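Local coordinates for periplasmic chaperone Spy (Escherichia coli, PDB 3OEO), which probably acts as an ATP-independent periplasmic chaperone that binds unfolded substrates over a large region, limiting aggregation and aiding refolding, at residues D36-Q41 with N105-E110. Residues are numbered along the deposited sequence; the frame is centred on the assembly and turned at random.
With CD (cadmium ion), chain E.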
loop_
_atom_site.group_PDB
_atom_site.type_symbol
_atom_site.label_atom_id
_atom_site.label_comp_id
_atom_site.label_asym_id
_atom_site.label_seq_id
_atom_site.Cartn_x
_atom_site.Cartn_y
_atom_site.Cartn_z
ATOM N N ASP A 36 10.766 28.627 -6.964
ATOM C CA ASP A 36 11.774 27.941 -7.762
ATOM C C ASP A 36 12.927 27.371 -6.934
ATOM O O ASP A 36 13.847 26.766 -7.478
ATOM C CB ASP A 36 12.300 28.857 -8.871
ATOM C CG ASP A 36 11.459 28.785 -10.134
ATOM O OD1 ASP A 36 11.102 27.664 -10.558
ATOM O OD2 ASP A 36 11.159 29.849 -10.712
ATOM N N ALA A 37 12.873 27.551 -5.620
ATOM C CA ALA A 37 13.845 26.929 -4.734
ATOM C C ALA A 37 13.271 25.629 -4.172
ATOM O O ALA A 37 14.005 24.661 -3.948
ATOM C CB ALA A 37 14.225 27.883 -3.612
ATOM N N GLN A 38 11.951 25.618 -3.984
ATOM C CA GLN A 38 11.238 24.541 -3.290
ATOM C C GLN A 38 11.251 23.191 -4.018
ATOM O O GLN A 38 11.773 22.209 -3.487
ATOM C CB GLN A 38 9.804 24.981 -2.968
ATOM C CG GLN A 38 9.713 26.108 -1.933
ATOM C CD GLN A 38 8.319 26.709 -1.806
ATOM O OE1 GLN A 38 8.118 27.893 -2.069
ATOM N NE2 GLN A 38 7.354 25.896 -1.400
ATOM N N LYS A 39 10.686 23.154 -5.226
ATOM C CA LYS A 39 10.634 21.935 -6.058
ATOM C C LYS A 39 11.948 21.149 -6.112
ATOM O O LYS A 39 11.943 19.916 -6.104
ATOM C CB LYS A 39 10.180 22.269 -7.484
ATOM C CG LYS A 39 8.674 22.290 -7.694
ATOM C CD LYS A 39 8.284 22.863 -9.057
ATOM C CE LYS A 39 8.116 24.378 -9.015
ATOM N NZ LYS A 39 7.415 24.890 -10.223
ATOM N N GLN A 40 13.062 21.873 -6.169
ATOM C CA GLN A 40 14.389 21.263 -6.246
ATOM C C GLN A 40 14.865 20.727 -4.896
ATOM O O GLN A 40 15.586 19.727 -4.837
ATOM C CB GLN A 40 15.407 22.247 -6.844
ATOM C CG GLN A 40 16.848 21.741 -6.923
ATOM C CD GLN A 40 16.982 20.361 -7.554
ATOM O OE1 GLN A 40 17.713 19.512 -7.047
ATOM N NE2 GLN A 40 16.275 20.132 -8.660
ATOM N N GLN A 41 14.470 21.391 -3.815
ATOM C CA GLN A 41 14.753 20.876 -2.479
ATOM C C GLN A 41 13.985 19.584 -2.235
ATOM O O GLN A 41 14.495 18.666 -1.599
ATOM C CB GLN A 41 14.454 21.921 -1.405
ATOM C CG GLN A 41 15.681 22.728 -1.017
ATOM C CD GLN A 41 15.339 24.028 -0.331
ATOM O OE1 GLN A 41 15.540 25.104 -0.895
ATOM N NE2 GLN A 41 14.820 23.942 0.891
ATOM N N ASN A 105 8.498 21.111 6.047
ATOM C CA ASN A 105 9.401 22.056 6.702
ATOM C C ASN A 105 10.165 22.968 5.749
ATOM O O ASN A 105 10.833 23.915 6.182
ATOM C CB ASN A 105 10.373 21.312 7.624
ATOM C CG ASN A 105 9.792 21.054 9.013
ATOM O OD1 ASN A 105 10.479 21.233 10.025
ATOM N ND2 ASN A 105 8.527 20.632 9.070
ATOM N N ILE A 106 10.073 22.667 4.457
ATOM C CA ILE A 106 10.632 23.520 3.413
ATOM C C ILE A 106 9.633 24.627 3.098
ATOM O O ILE A 106 10.003 25.695 2.607
ATOM C CB ILE A 106 10.944 22.723 2.132
ATOM C CG1 ILE A 106 11.957 21.618 2.427
ATOM C CG2 ILE A 106 11.469 23.646 1.031
ATOM C CD1 ILE A 106 12.230 20.707 1.250
ATOM N N LEU A 107 8.366 24.362 3.402
ATOM C CA LEU A 107 7.283 25.308 3.158
ATOM C C LEU A 107 7.413 26.635 3.916
ATOM O O LEU A 107 8.351 26.841 4.697
ATOM C CB LEU A 107 5.933 24.645 3.466
ATOM C CG LEU A 107 5.007 24.154 2.342
ATOM C CD1 LEU A 107 5.742 23.715 1.077
ATOM C CD2 LEU A 107 4.112 23.038 2.864
ATOM N N THR A 108 6.471 27.534 3.645
ATOM C CA THR A 108 6.349 28.802 4.349
ATOM C C THR A 108 5.020 28.787 5.102
ATOM O O THR A 108 4.121 28.025 4.740
ATOM C CB THR A 108 6.355 29.991 3.370
ATOM O OG1 THR A 108 5.228 29.893 2.487
ATOM C CG2 THR A 108 7.650 30.027 2.556
ATOM N N PRO A 109 4.888 29.624 6.151
ATOM C CA PRO A 109 3.639 29.754 6.899
ATOM C C PRO A 109 2.384 29.924 6.033
ATOM O O PRO A 109 1.342 29.347 6.352
ATOM C CB PRO A 109 3.884 31.004 7.738
ATOM C CG PRO A 109 5.332 30.939 8.038
ATOM C CD PRO A 109 5.983 30.367 6.805
ATOM N N GLU A 110 2.482 30.700 4.957
ATOM C CA GLU A 110 1.342 30.902 4.056
ATOM C C GLU A 110 1.070 29.679 3.179
ATOM O O GLU A 110 -0.052 29.492 2.696
ATOM C CB GLU A 110 1.509 32.169 3.202
ATOM C CG GLU A 110 2.811 32.273 2.404
ATOM C CD GLU A 110 3.932 32.973 3.166
ATOM O OE1 GLU A 110 4.424 34.014 2.680
ATOM O OE2 GLU A 110 4.325 32.486 4.249
HETATM CD CD CD E . 9.762 28.472 -12.701
HETATM O O HOH W 1 8.492 27.547 -11.278
HETATM O O HOH W 2 8.665 29.255 -14.367
#
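Ile106 meets Gln41 with both of its branches and reaches Gln38 with the shorter one as well, a clear example of one beta-branched side chain serving two neighbours on a helical turn. With CG1 anti to the carbonyl carbon (chi1 -60°), the longer branch is directed at the root of Gln41, and Ile106 CD1 comes to 3.7 Å from Gln41 CB. The shorter branch, Ile106 CG2, lies 3.4 Å from Gln41 NE2 and, one turn earlier on the same helix, 4.2 Å from Gln38 CG. The Gln41 chain, extended beyond CG, therefore passes obliquely along the isoleucine, its aliphatic part at one branch and its amide at the other. Replacing Ile106 by an alanine would probably open a gap beside Gln41 and Gln38 CG, leaving the Gln41 chain freer to turn. Gln38 is also extended, and it crosses Leu107 at about a right angle, bringing Gln38 NE2 to 3.7 Å from the methyl CD1 of Leu107.

Parts of two LTxxQ motifs, the signature of the CpxP/Spy family, lie in the segments: Leu34 to Gln38 and Leu107 to Gln111. The buried Gln38 amide joins them, because its OE1 accepts from Thr35 N within its own motif and from Gln111 NE2 of the second. Thr108, the threonine of that second copy, is the N-cap of helix 109-118, where OG1 accepts a weak hydrogen bond from Gln111 N. Leu107 additionally rests on Leu32. Away from this interface Asp36 chelates a cadmium ion through both carboxylate oxygens, OD2 at 2.8 Å from the metal, and one of the two waters on the ion accepts a hydrogen bond from Lys39 NZ.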